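Local structure of NADH oxidase (Thermus thermophilus, 6RVB) at residues H108-P120 and L239-M253. The protein probably uses NADH, through a bound FAD, to reduce coenzyme A disulfide, as a flavoprotein of the pyridine nucleotide-disulfide oxidoreductase family. Numbering follows the deposited sequence.
Sequences HLVLATGARPSLP and LATGIRPNTELAQAM. With FAD (flavin-adenine dinucleotide), chain E.
Two arginines, Arg116 and Arg244, sit across from one another as a hydrogen-bonded pair on the same face of a two-stranded antiparallel sheet, their guanidinium planes 89° apart. This short ribbon, 115-117 with 243-245, is the linker between the FAD and NAD domains of the pyridine nucleotide-disulfide oxidoreductase fold: 108-111 is a strand of the FAD-domain sheet, 236-239 of the NAD-domain sheet. The two arginines bond through their backbones, Arg116 N to Arg244 O and Arg244 N to Arg116 O, 3.0 Å each. With CG between its backbone N and carbonyl carbon (chi1 54°) and the chain bent further on, Arg116 brings its guanidinium over to Asn246 and Glu248: NE bonds weakly to Asn246 OD1, while NH2 forms a long salt bridge to Glu248 OE1 at 3.8 Å. A leucine here would probably leave Glu248 without this positive mate and Asn246 OD1 without its weak donor.

Asn246 suits the FAD-side end because its amide can donate and accept at once: ND2 gives a hydrogen to Thr113 O while OD1 accepts from Arg116 NE. Its backbone N bonds to Gly114 O at 2.8 Å. Thr113 answers with OG1 to Asn246 O. Gly114 has positive phi, and a CB there would strike FAD O1A, to which Ala115 N bonds weakly. Farther along, Leu109 and Met253 meet tip to tip, and Leu111 CD2 rests on Ala250 CB at 3.9 Å, buried apolar side chains suited to the interior, where Leu109, Leu111 and Met253 also touch Val276.

Toward NAD, Gly242 N bonds weakly to the dinucleotide, while its O accepts Ser118 N in an almost straight bond; glycine avoids a CB pressed against Thr241 O. Beyond it, Thr241 OG1 donates to Ser118 O from above the carbonyl plane, at 3.0 Å.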
loop_
_atom_site.group_PDB
_atom_site.type_symbol
_atom_site.label_atom_id
_atom_site.label_comp_id
_atom_site.label_asym_id
_atom_site.label_seq_id
_atom_site.Cartn_x
_atom_site.Cartn_y
_atom_site.Cartn_z
ATOM N N HIS A 108 21.203 17.955 29.229
ATOM C CA HIS A 108 20.269 17.908 28.148
ATOM C C HIS A 108 18.959 17.512 28.756
ATOM O O HIS A 108 18.905 16.579 29.549
ATOM C CB HIS A 108 20.733 16.859 27.171
ATOM C CG HIS A 108 22.157 17.021 26.734
ATOM N ND1 HIS A 108 22.568 17.956 25.803
ATOM C CD2 HIS A 108 23.278 16.326 27.080
ATOM C CE1 HIS A 108 23.869 17.821 25.586
ATOM N NE2 HIS A 108 24.317 16.834 26.349
ATOM N N LEU A 109 17.898 18.231 28.416
ATOM C CA LEU A 109 16.583 17.875 28.929
ATOM C C LEU A 109 15.674 17.567 27.781
ATOM O O LEU A 109 15.523 18.399 26.927
ATOM C CB LEU A 109 16.012 19.024 29.771
ATOM C CG LEU A 109 14.747 18.715 30.586
ATOM C CD1 LEU A 109 14.829 17.612 31.591
ATOM C CD2 LEU A 109 14.383 19.953 31.263
ATOM N N VAL A 110 15.110 16.368 27.716
ATOM C CA VAL A 110 13.988 16.087 26.788
ATOM C C VAL A 110 12.619 16.093 27.474
ATOM O O VAL A 110 12.329 15.199 28.313
ATOM C CB VAL A 110 14.074 14.714 26.134
ATOM C CG1 VAL A 110 13.022 14.627 25.079
ATOM C CG2 VAL A 110 15.419 14.469 25.553
ATOM N N LEU A 111 11.796 17.090 27.116
ATOM C CA LEU A 111 10.360 17.231 27.529
ATOM C C LEU A 111 9.474 16.296 26.702
ATOM O O LEU A 111 9.395 16.444 25.509
ATOM C CB LEU A 111 9.894 18.665 27.350
ATOM C CG LEU A 111 9.858 19.488 28.620
ATOM C CD1 LEU A 111 10.632 18.865 29.806
ATOM C CD2 LEU A 111 10.266 20.926 28.390
ATOM N N ALA A 112 8.875 15.281 27.304
ATOM C CA ALA A 112 8.164 14.264 26.551
ATOM C C ALA A 112 7.014 13.884 27.406
ATOM O O ALA A 112 6.840 12.711 27.757
ATOM C CB ALA A 112 9.004 13.067 26.326
ATOM N N THR A 113 6.223 14.891 27.732
ATOM C CA THR A 113 5.202 14.727 28.737
ATOM C C THR A 113 3.876 14.369 28.177
ATOM O O THR A 113 2.976 14.191 28.930
ATOM C CB THR A 113 5.039 15.984 29.548
ATOM O OG1 THR A 113 4.854 17.078 28.677
ATOM C CG2 THR A 113 6.277 16.259 30.340
ATOM N N GLY A 114 3.770 14.299 26.851
ATOM C CA GLY A 114 2.594 13.813 26.164
ATOM C C GLY A 114 1.342 14.650 26.187
ATOM O O GLY A 114 1.433 15.884 26.197
ATOM N N ALA A 115 0.175 13.980 26.160
ATOM C CA ALA A 115 -1.143 14.661 26.183
ATOM C C ALA A 115 -2.146 13.966 27.127
ATOM O O ALA A 115 -2.051 12.723 27.324
ATOM C CB ALA A 115 -1.727 14.794 24.771
ATOM N N ARG A 116 -3.074 14.760 27.691
ATOM C CA ARG A 116 -4.139 14.286 28.535
ATOM C C ARG A 116 -5.428 14.486 27.819
ATOM O O ARG A 116 -5.540 15.358 26.961
ATOM C CB ARG A 116 -4.156 15.014 29.846
ATOM C CG ARG A 116 -4.213 16.483 29.736
ATOM C CD ARG A 116 -4.556 17.157 31.065
ATOM N NE ARG A 116 -3.554 18.152 31.337
ATOM C CZ ARG A 116 -3.692 19.448 31.111
ATOM N NH1 ARG A 116 -4.851 19.900 30.621
ATOM N NH2 ARG A 116 -2.657 20.284 31.388
ATOM N N PRO A 117 -6.417 13.636 28.103
ATOM C CA PRO A 117 -7.766 13.765 27.535
ATOM C C PRO A 117 -8.414 15.050 27.978
ATOM O O PRO A 117 -8.247 15.435 29.137
ATOM C CB PRO A 117 -8.508 12.610 28.154
ATOM C CG PRO A 117 -7.591 12.000 29.158
ATOM C CD PRO A 117 -6.228 12.360 28.788
ATOM N N SER A 118 -9.085 15.687 27.033
ATOM C CA SER A 118 -9.767 16.942 27.186
ATOM C C SER A 118 -11.245 16.683 27.422
ATOM O O SER A 118 -12.006 16.472 26.450
ATOM C CB SER A 118 -9.669 17.699 25.893
ATOM O OG SER A 118 -9.651 19.081 26.135
ATOM N N LEU A 119 -11.679 16.769 28.686
ATOM C CA LEU A 119 -13.066 16.502 29.077
ATOM C C LEU A 119 -14.030 17.633 28.850
ATOM O O LEU A 119 -13.731 18.788 29.140
ATOM C CB LEU A 119 -13.099 16.174 30.552
ATOM C CG LEU A 119 -12.087 15.099 30.787
ATOM C CD1 LEU A 119 -12.274 14.578 32.181
ATOM C CD2 LEU A 119 -12.161 13.961 29.618
ATOM N N PRO A 120 -15.251 17.308 28.433
ATOM C CA PRO A 120 -16.179 18.440 28.254
ATOM C C PRO A 120 -16.827 18.769 29.576
ATOM O O PRO A 120 -16.846 17.964 30.519
ATOM C CB PRO A 120 -17.223 17.850 27.350
ATOM C CG PRO A 120 -17.348 16.409 27.918
ATOM C CD PRO A 120 -15.967 16.016 28.495
ATOM N N LEU A 239 -15.427 8.682 27.674
ATOM C CA LEU A 239 -15.338 10.069 27.207
ATOM C C LEU A 239 -14.241 10.087 26.175
ATOM O O LEU A 239 -13.074 10.016 26.474
ATOM C CB LEU A 239 -14.963 10.993 28.387
ATOM C CG LEU A 239 -16.074 11.126 29.429
ATOM C CD1 LEU A 239 -15.686 12.086 30.436
ATOM C CD2 LEU A 239 -17.425 11.482 28.854
ATOM N N ALA A 240 -14.594 10.155 24.931
ATOM C CA ALA A 240 -13.599 10.076 23.878
ATOM C C ALA A 240 -13.618 11.307 23.028
ATOM O O ALA A 240 -13.969 11.221 21.896
ATOM C CB ALA A 240 -13.897 8.942 23.043
ATOM N N THR A 241 -13.233 12.426 23.599
ATOM C CA THR A 241 -13.630 13.738 23.162
ATOM C C THR A 241 -12.392 14.575 22.877
ATOM O O THR A 241 -12.465 15.823 22.848
ATOM C CB THR A 241 -14.460 14.520 24.288
ATOM O OG1 THR A 241 -13.851 14.260 25.555
ATOM C CG2 THR A 241 -15.892 14.100 24.368
ATOM N N GLY A 242 -11.257 13.921 22.714
ATOM C CA GLY A 242 -10.085 14.679 22.365
ATOM C C GLY A 242 -9.022 14.853 23.424
ATOM O O GLY A 242 -9.231 14.638 24.585
ATOM N N ILE A 243 -7.843 15.269 22.998
ATOM C CA ILE A 243 -6.736 15.389 23.916
ATOM C C ILE A 243 -6.161 16.751 23.724
ATOM O O ILE A 243 -6.515 17.428 22.826
ATOM C CB ILE A 243 -5.657 14.384 23.599
ATOM C CG1 ILE A 243 -5.304 14.439 22.123
ATOM C CG2 ILE A 243 -6.135 12.976 23.826
ATOM C CD1 ILE A 243 -4.273 13.488 21.713
ATOM N N ARG A 244 -5.333 17.194 24.642
ATOM C CA ARG A 244 -4.662 18.480 24.559
ATOM C C ARG A 244 -3.252 18.134 25.102
ATOM O O ARG A 244 -3.035 17.193 25.866
ATOM C CB ARG A 244 -5.391 19.511 25.413
ATOM C CG ARG A 244 -5.172 19.375 27.062
ATOM C CD ARG A 244 -5.377 20.716 27.951
ATOM N NE ARG A 244 -6.780 21.202 27.821
ATOM C CZ ARG A 244 -7.648 21.476 28.815
ATOM N NH1 ARG A 244 -7.312 21.375 30.106
ATOM N NH2 ARG A 244 -8.891 21.854 28.506
ATOM N N PRO A 245 -2.253 18.861 24.694
ATOM C CA PRO A 245 -0.906 18.563 25.193
ATOM C C PRO A 245 -0.627 18.970 26.629
ATOM O O PRO A 245 -1.204 19.925 27.155
ATOM C CB PRO A 245 -0.037 19.391 24.302
ATOM C CG PRO A 245 -0.885 20.523 23.973
ATOM C CD PRO A 245 -2.286 20.041 23.848
ATOM N N ASN A 246 0.274 18.216 27.254
ATOM C CA ASN A 246 0.787 18.487 28.587
ATOM C C ASN A 246 1.897 19.512 28.725
ATOM O O ASN A 246 3.022 19.207 29.077
ATOM C CB ASN A 246 1.210 17.199 29.182
ATOM C CG ASN A 246 0.087 16.483 29.693
ATOM O OD1 ASN A 246 -0.828 17.091 30.248
ATOM N ND2 ASN A 246 0.077 15.181 29.502
ATOM N N THR A 247 1.553 20.754 28.532
ATOM C CA THR A 247 2.571 21.729 28.451
ATOM C C THR A 247 2.804 22.382 29.795
ATOM O O THR A 247 3.507 23.351 29.873
ATOM C CB THR A 247 2.196 22.780 27.408
ATOM O OG1 THR A 247 1.203 23.651 27.945
ATOM C CG2 THR A 247 1.576 22.146 26.197
ATOM N N GLU A 248 2.260 21.863 30.874
ATOM C CA GLU A 248 2.209 22.676 32.081
ATOM C C GLU A 248 3.626 22.932 32.720
ATOM O O GLU A 248 4.069 24.110 32.983
ATOM C CB GLU A 248 1.193 22.010 32.987
ATOM C CG GLU A 248 0.811 22.699 34.292
ATOM C CD GLU A 248 0.008 21.699 35.198
ATOM O OE1 GLU A 248 -0.802 20.890 34.628
ATOM O OE2 GLU A 248 0.213 21.687 36.452
ATOM N N LEU A 249 4.361 21.834 32.893
ATOM C CA LEU A 249 5.705 21.918 33.432
ATOM C C LEU A 249 6.579 22.741 32.572
ATOM O O LEU A 249 7.341 23.538 33.034
ATOM C CB LEU A 249 6.295 20.558 33.530
ATOM C CG LEU A 249 7.715 20.414 33.930
ATOM C CD1 LEU A 249 7.832 20.674 35.372
ATOM C CD2 LEU A 249 8.186 18.985 33.649
ATOM N N ALA A 250 6.473 22.529 31.285
ATOM C CA ALA A 250 7.235 23.277 30.321
ATOM C C ALA A 250 7.001 24.747 30.375
ATOM O O ALA A 250 7.913 25.490 30.105
ATOM C CB ALA A 250 6.902 22.800 29.005
ATOM N N GLN A 251 5.790 25.196 30.675
ATOM C CA GLN A 251 5.589 26.633 30.709
ATOM C C GLN A 251 6.199 27.223 31.950
ATOM O O GLN A 251 6.703 28.361 31.927
ATOM C CB GLN A 251 4.152 26.984 30.703
ATOM C CG GLN A 251 3.570 27.009 29.351
ATOM C CD GLN A 251 2.027 27.248 29.420
ATOM O OE1 GLN A 251 1.131 26.307 29.682
ATOM N NE2 GLN A 251 1.695 28.524 29.191
ATOM N N ALA A 252 6.159 26.440 33.029
ATOM C CA ALA A 252 6.706 26.921 34.282
ATOM C C ALA A 252 8.124 27.289 34.045
ATOM O O ALA A 252 8.574 28.308 34.511
ATOM C CB ALA A 252 6.638 25.873 35.301
ATOM N N MET A 253 8.837 26.444 33.302
ATOM C CA MET A 253 10.259 26.642 33.148
ATOM C C MET A 253 10.571 27.619 32.058
ATOM O O MET A 253 11.724 27.915 31.829
ATOM C CB MET A 253 10.974 25.328 32.968
ATOM C CG MET A 253 10.635 24.585 31.783
ATOM S SD MET A 253 11.744 23.184 31.607
ATOM C CE MET A 253 13.234 23.923 30.985
HETATM P PA FAD E . 2.332 9.833 25.952
HETATM O O1A FAD E . 0.983 10.693 26.197
HETATM O O2A FAD E . 2.311 8.464 25.240
HETATM O O5B FAD E . 3.146 9.603 27.388
HETATM C C5B FAD E . 3.445 10.695 28.322
HETATM C C4B FAD E . 3.801 10.166 29.712
HETATM O O4B FAD E . 4.626 11.151 30.309
HETATM C C3B FAD E . 2.564 9.884 30.549
HETATM O O3B FAD E . 2.446 8.470 30.944
HETATM C C2B FAD E . 2.842 10.725 31.719
HETATM O O2B FAD E . 2.550 9.798 32.767
HETATM C C1B FAD E . 4.338 11.158 31.638
HETATM N N9A FAD E . 4.469 12.536 32.222
HETATM C C8A FAD E . 3.648 13.613 31.982
HETATM N N7A FAD E . 3.927 14.675 32.786
HETATM C C5A FAD E . 4.972 14.294 33.562
HETATM C C6A FAD E . 5.762 14.977 34.625
HETATM N N6A FAD E . 5.445 16.276 34.908
HETATM N N1A FAD E . 6.751 14.256 35.221
HETATM C C2A FAD E . 7.013 12.950 34.828
HETATM N N3A FAD E . 6.357 12.221 33.865
HETATM C C4A FAD E . 5.335 12.875 33.207
HETATM N N1 FAD E . -1.111 6.603 17.328
HETATM C C2 FAD E . -0.942 6.118 16.057
HETATM O O2 FAD E . -0.009 6.561 15.320
HETATM N N3 FAD E . -1.757 5.146 15.605
HETATM C C4 FAD E . -2.754 4.560 16.357
HETATM O O4 FAD E . -3.531 3.619 15.934
HETATM C C4X FAD E . -2.951 5.021 17.768
HETATM N N5 FAD E . -3.935 4.435 18.542
HETATM C C5X FAD E . -4.089 4.917 19.818
HETATM C C6 FAD E . -5.094 4.366 20.652
HETATM C C7 FAD E . -5.266 4.828 21.973
HETATM C C7M FAD E . -6.345 4.200 22.809
HETATM C C8 FAD E . -4.374 5.916 22.527
HETATM C C8M FAD E . -4.510 6.456 23.926
HETATM C C9 FAD E . -3.389 6.490 21.696
HETATM C C9A FAD E . -3.183 6.053 20.356
HETATM N N10 FAD E . -2.137 6.639 19.543
HETATM C C10 FAD E . -2.028 6.127 18.224
HETATM C "C1'" FAD E . -1.282 7.757 19.997
HETATM C "C2'" FAD E . -0.165 7.395 20.925
HETATM O "O2'" FAD E . -0.672 6.999 22.192
HETATM C "C3'" FAD E . 0.685 8.603 21.207
HETATM O "O3'" FAD E . 0.846 9.372 20.021
HETATM C "C4'" FAD E . 2.022 8.025 21.705
HETATM O "O4'" FAD E . 1.952 7.121 22.864
HETATM C "C5'" FAD E . 3.105 9.114 21.838
HETATM O "O5'" FAD E . 3.098 9.771 23.100
HETATM P P FAD E . 4.348 10.522 23.797
HETATM O O1P FAD E . 5.490 9.550 24.041
HETATM O O2P FAD E . 4.631 12.005 23.467
HETATM O O3P FAD E . 3.572 10.679 25.213
#